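Local structure of glycerol-3-phosphate dehydrogenase [NAD(P)+] (Coxiella burnetii, 3K96) at residues F110-V115 / E145-E150; W131-L136 / R141-V146. The protein probably catalyses the NAD(P)H-dependent reduction of dihydroxyacetone phosphate to sn-glycerol 3-phosphate, the precursor from which phospholipids are made. One frame throughout, in Å; residues are numbered along the deposited sequence. Where two conformers were deposited one is given.

Contact 1 of 2, residues F110-V115 / E145-E150; sequences FAFHEV and EVVATE
F112 reaches from helix 109-119 to V146 and V147 on helix 143-151, and these three buried side chains make the direct contacts, all apolar. The phenyl ring arrives rim first. Its CZ lies 3.7 Å from CG2 of V147, with CE2 almost as near, and both valines sit beside the edge, close to the ring plane. CE2 approaches V146 less closely, 4.3 Å from its CB. With CG of F112 anti to the backbone N (chi1 -163°), the ring is carried out from its helix to reach the valines. V147 meets it at about a right angle, offering the methyl that stands beside its own backbone N. Valine suits this place because its branch at CB keeps methyls close to the helix and lets a long aromatic partner come in. I116, one turn further along helix 109-119, also touches both valines, while I129 and W131 of strand 128-131 also touch V147. Two neighbouring helices packed together over the parallel strands that precede them are the hallmark of the Rossmann-type nucleotide-binding fold, here the N-terminal domain of the dehydrogenase.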
# COMPACT_ATOMS: atom_id res chain seq x y z
N PHE A 110 10.58 -22.97 4.10
CA PHE A 110 10.40 -24.38 4.41
C PHE A 110 11.68 -25.18 4.23
O PHE A 110 11.70 -26.34 4.59
CB PHE A 110 9.23 -25.02 3.62
CG PHE A 110 9.29 -24.79 2.12
CD1 PHE A 110 10.13 -25.56 1.30
CD2 PHE A 110 8.47 -23.84 1.51
CE1 PHE A 110 10.16 -25.37 -0.09
CE2 PHE A 110 8.49 -23.65 0.14
CZ PHE A 110 9.36 -24.41 -0.67
N ALA A 111 12.73 -24.59 3.66
CA ALA A 111 14.01 -25.30 3.52
C ALA A 111 15.12 -24.70 4.41
O ALA A 111 16.24 -25.22 4.47
CB ALA A 111 14.46 -25.28 2.07
N PHE A 112 14.81 -23.63 5.12
CA PHE A 112 15.81 -22.93 5.93
C PHE A 112 16.41 -23.85 6.98
O PHE A 112 17.65 -23.96 7.09
CB PHE A 112 15.17 -21.70 6.59
CG PHE A 112 16.16 -20.70 7.11
CD1 PHE A 112 16.68 -19.72 6.27
CD2 PHE A 112 16.55 -20.71 8.44
CE1 PHE A 112 17.57 -18.78 6.73
CE2 PHE A 112 17.45 -19.78 8.91
CZ PHE A 112 17.96 -18.80 8.05
N HIS A 113 15.55 -24.51 7.76
CA HIS A 113 16.03 -25.45 8.77
C HIS A 113 17.04 -26.45 8.19
O HIS A 113 18.13 -26.63 8.73
CB HIS A 113 14.86 -26.20 9.39
CG HIS A 113 15.28 -27.28 10.34
ND1 HIS A 113 15.41 -28.60 9.97
CD2 HIS A 113 15.59 -27.23 11.66
CE1 HIS A 113 15.79 -29.31 11.01
NE2 HIS A 113 15.91 -28.50 12.05
N GLU A 114 16.66 -27.10 7.10
CA GLU A 114 17.51 -28.09 6.45
C GLU A 114 18.90 -27.55 6.11
O GLU A 114 19.92 -28.21 6.36
CB GLU A 114 16.86 -28.65 5.18
CG GLU A 114 15.71 -29.66 5.39
CD GLU A 114 14.39 -29.05 5.84
OE1 GLU A 114 14.21 -27.80 5.80
OE2 GLU A 114 13.50 -29.84 6.22
N VAL A 115 18.94 -26.35 5.54
CA VAL A 115 20.18 -25.72 5.14
C VAL A 115 21.03 -25.40 6.38
O VAL A 115 22.23 -25.67 6.40
CB VAL A 115 19.95 -24.45 4.32
CG1 VAL A 115 21.29 -23.83 3.96
CG2 VAL A 115 19.15 -24.77 3.08
N GLU A 145 16.67 -16.97 15.33
CA GLU A 145 16.73 -17.91 16.41
C GLU A 145 17.26 -19.27 15.91
O GLU A 145 18.09 -19.91 16.60
CB GLU A 145 15.37 -18.03 17.12
CG GLU A 145 15.42 -18.91 18.36
CD GLU A 145 15.15 -20.36 18.06
OE1 GLU A 145 14.14 -20.62 17.37
OE2 GLU A 145 15.91 -21.24 18.53
N VAL A 146 16.84 -19.69 14.72
CA VAL A 146 17.35 -20.93 14.17
C VAL A 146 18.86 -20.76 13.95
O VAL A 146 19.65 -21.63 14.30
CB VAL A 146 16.68 -21.30 12.86
CG1 VAL A 146 17.31 -22.57 12.31
CG2 VAL A 146 15.13 -21.45 13.04
N VAL A 147 19.25 -19.62 13.39
CA VAL A 147 20.65 -19.39 13.14
C VAL A 147 21.45 -19.37 14.48
O VAL A 147 22.43 -20.11 14.64
CB VAL A 147 20.93 -18.11 12.33
CG1 VAL A 147 22.42 -17.87 12.25
CG2 VAL A 147 20.34 -18.20 10.88
N ALA A 148 21.00 -18.55 15.43
CA ALA A 148 21.70 -18.42 16.71
C ALA A 148 21.74 -19.72 17.52
O ALA A 148 22.81 -20.15 17.98
CB ALA A 148 21.10 -17.28 17.55
N THR A 149 20.59 -20.36 17.69
CA THR A 149 20.51 -21.61 18.44
C THR A 149 21.33 -22.75 17.84
O THR A 149 22.05 -23.43 18.56
CB THR A 149 19.04 -22.06 18.57
OG1 THR A 149 18.34 -21.06 19.30
CG2 THR A 149 18.91 -23.41 19.30
N GLU A 150 21.24 -22.94 16.54
CA GLU A 150 21.93 -24.05 15.90
C GLU A 150 23.41 -23.83 15.54
O GLU A 150 24.17 -24.76 15.59
CB GLU A 150 21.18 -24.48 14.63
CG GLU A 150 19.71 -24.76 14.82
CD GLU A 150 19.42 -25.77 15.92
OE1 GLU A 150 20.29 -26.60 16.21
OE2 GLU A 150 18.28 -25.75 16.47

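Contact 2 of 2, residues W131-L136 / R141-V146; sequences WGTKGL and RLLHEV
L143, in the first turn of helix 143-151, fills the space between the indole of W131 and the backbone of the loop that follows strand 128-131. Its CB lies over one face of the indole, 4.1 Å from the centroid of the five-membered ring, in a CH-pi contact. CG of L143 stands beside the backbone N (chi1 -58°), which directs the branched end toward the loop. There CG packs 3.3 Å from O of G135, and CD1 lies 3.5 Å from O of T133 while also touching the T133 methyl. G135, whose O meets L143, has backbone angles that suit glycine, since a CB would be pressed against the carbonyl of K134. The far end of the indole is occupied as well: CH2 of W131 comes to 3.5 Å from CA of H144. A broad aromatic suits this spot because one ring can serve two successive residues of the helix. Buried L136 packs its CA 3.4 Å from O of R141.

The looser side lies at partly exposed L142, R141 and H144. CD2 of L136 only grazes CD1 of the N-cap residue L142, at 4.0 Å. R141 turns its CB away from the loop and grips E145 side-on: R141 NE binds E145 OE1 at 2.9 Å, with an N-H...O angle of 172°, NH2 binds OE2, and both oxygens lie near the guanidinium plane. This pairing links the residue before the N-cap to the first turn of the helix. The side chain of K134 sets off away from the helix, and its NZ forms a salt bridge with D269 close to K216, the predicted proton acceptor. The chemistry is thus divided: loop meets helix through van der Waals contacts without a hydrogen bond, aliphatic carbons lying on the indole and on backbone carbonyls, while the polar end of K134 faces the predicted substrate and cofactor site.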
# COMPACT_ATOMS: atom_id res chain seq x y z
N TRP A 131 20.54 -13.44 5.64
CA TRP A 131 19.54 -14.14 4.85
C TRP A 131 18.53 -13.17 4.20
O TRP A 131 18.28 -12.06 4.70
CB TRP A 131 18.78 -15.20 5.66
CG TRP A 131 18.02 -14.62 6.81
CD1 TRP A 131 16.74 -14.15 6.81
CD2 TRP A 131 18.52 -14.43 8.13
NE1 TRP A 131 16.40 -13.67 8.05
CE2 TRP A 131 17.49 -13.83 8.88
CE3 TRP A 131 19.74 -14.70 8.75
CZ2 TRP A 131 17.64 -13.50 10.22
CZ3 TRP A 131 19.89 -14.37 10.09
CH2 TRP A 131 18.85 -13.78 10.81
N GLY A 132 18.01 -13.62 3.06
CA GLY A 132 16.97 -12.93 2.31
C GLY A 132 15.67 -13.71 2.40
O GLY A 132 14.63 -13.26 1.89
N THR A 133 15.74 -14.90 3.03
CA THR A 133 14.56 -15.74 3.26
C THR A 133 13.52 -14.98 4.09
O THR A 133 13.88 -14.23 4.99
CB THR A 133 14.95 -17.00 4.06
OG1 THR A 133 15.97 -17.72 3.35
CG2 THR A 133 13.74 -17.91 4.33
N LYS A 134 12.24 -15.19 3.81
CA LYS A 134 11.13 -14.56 4.55
C LYS A 134 10.17 -15.66 4.98
O LYS A 134 9.80 -16.51 4.19
CB LYS A 134 10.38 -13.55 3.66
CG LYS A 134 11.26 -12.44 3.09
CD LYS A 134 10.49 -11.54 2.12
CE LYS A 134 11.42 -10.52 1.49
NZ LYS A 134 10.78 -9.68 0.45
N GLY A 135 9.79 -15.65 6.24
CA GLY A 135 8.90 -16.64 6.79
C GLY A 135 9.53 -17.36 7.98
O GLY A 135 10.75 -17.39 8.14
N LEU A 136 8.69 -17.95 8.81
CA LEU A 136 9.17 -18.69 9.95
C LEU A 136 9.69 -20.05 9.51
O LEU A 136 9.24 -20.59 8.50
CB LEU A 136 8.04 -18.87 10.96
CG LEU A 136 7.49 -17.60 11.57
CD1 LEU A 136 6.27 -17.92 12.47
CD2 LEU A 136 8.61 -16.87 12.36
N ARG A 141 9.71 -21.16 14.05
CA ARG A 141 10.89 -20.49 14.59
C ARG A 141 11.33 -19.27 13.78
O ARG A 141 11.34 -19.30 12.56
CB ARG A 141 12.06 -21.49 14.69
CG ARG A 141 11.75 -22.68 15.58
CD ARG A 141 12.86 -23.74 15.53
NE ARG A 141 14.12 -23.29 16.14
CZ ARG A 141 15.26 -23.97 16.07
NH1 ARG A 141 15.31 -25.14 15.42
NH2 ARG A 141 16.35 -23.51 16.66
N LEU A 142 11.66 -18.19 14.49
CA LEU A 142 12.19 -17.01 13.84
C LEU A 142 13.53 -17.43 13.25
O LEU A 142 14.24 -18.24 13.84
CB LEU A 142 12.32 -15.83 14.80
CG LEU A 142 11.03 -15.03 15.02
CD1 LEU A 142 10.10 -15.79 15.95
CD2 LEU A 142 11.32 -13.67 15.57
N LEU A 143 13.86 -16.90 12.09
CA LEU A 143 15.06 -17.29 11.41
C LEU A 143 16.31 -16.98 12.19
O LEU A 143 17.23 -17.79 12.18
CB LEU A 143 15.11 -16.69 10.01
CG LEU A 143 13.91 -17.09 9.10
CD1 LEU A 143 13.88 -16.28 7.83
CD2 LEU A 143 13.90 -18.57 8.79
N HIS A 144 16.37 -15.83 12.87
CA HIS A 144 17.60 -15.50 13.63
C HIS A 144 17.78 -16.47 14.80
O HIS A 144 18.91 -16.74 15.23
CB HIS A 144 17.60 -14.07 14.14
CG HIS A 144 16.73 -13.85 15.33
ND1 HIS A 144 15.46 -13.34 15.25
CD2 HIS A 144 16.95 -14.11 16.65
CE1 HIS A 144 14.93 -13.28 16.45
NE2 HIS A 144 15.81 -13.75 17.32
N GLU A 145 16.67 -16.97 15.33
CA GLU A 145 16.73 -17.91 16.41
C GLU A 145 17.26 -19.27 15.91
O GLU A 145 18.09 -19.91 16.60
CB GLU A 145 15.37 -18.03 17.12
CG GLU A 145 15.42 -18.91 18.36
CD GLU A 145 15.15 -20.36 18.06
OE1 GLU A 145 14.14 -20.62 17.37
OE2 GLU A 145 15.91 -21.24 18.53
N VAL A 146 16.84 -19.69 14.72
CA VAL A 146 17.35 -20.93 14.17
C VAL A 146 18.86 -20.76 13.95
O VAL A 146 19.65 -21.63 14.30
CB VAL A 146 16.68 -21.30 12.86
CG1 VAL A 146 17.31 -22.57 12.31
CG2 VAL A 146 15.13 -21.45 13.04

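How the contacts relate
Both contacts involve helix 143-151 and share E145 and V146, with centres about 7 Å apart. Contact 1 is fully buried and joins two helices through apolar side chains; contact 2 is larger, lies nearer the centre of the chain, and runs from a buried interior to a partly exposed edge where charges appear. The two form one continuous layer: F112 CD2 of contact 1 packs 3.4 Å from L143 CD2 of contact 2, and F112 also touches T133. On the outer side R141 NH2 pairs with E150 OE2 at 3.0 Å, joining a residue before the helix to one near its far end. The interhelical packing thus continues directly into the loop that carries K134.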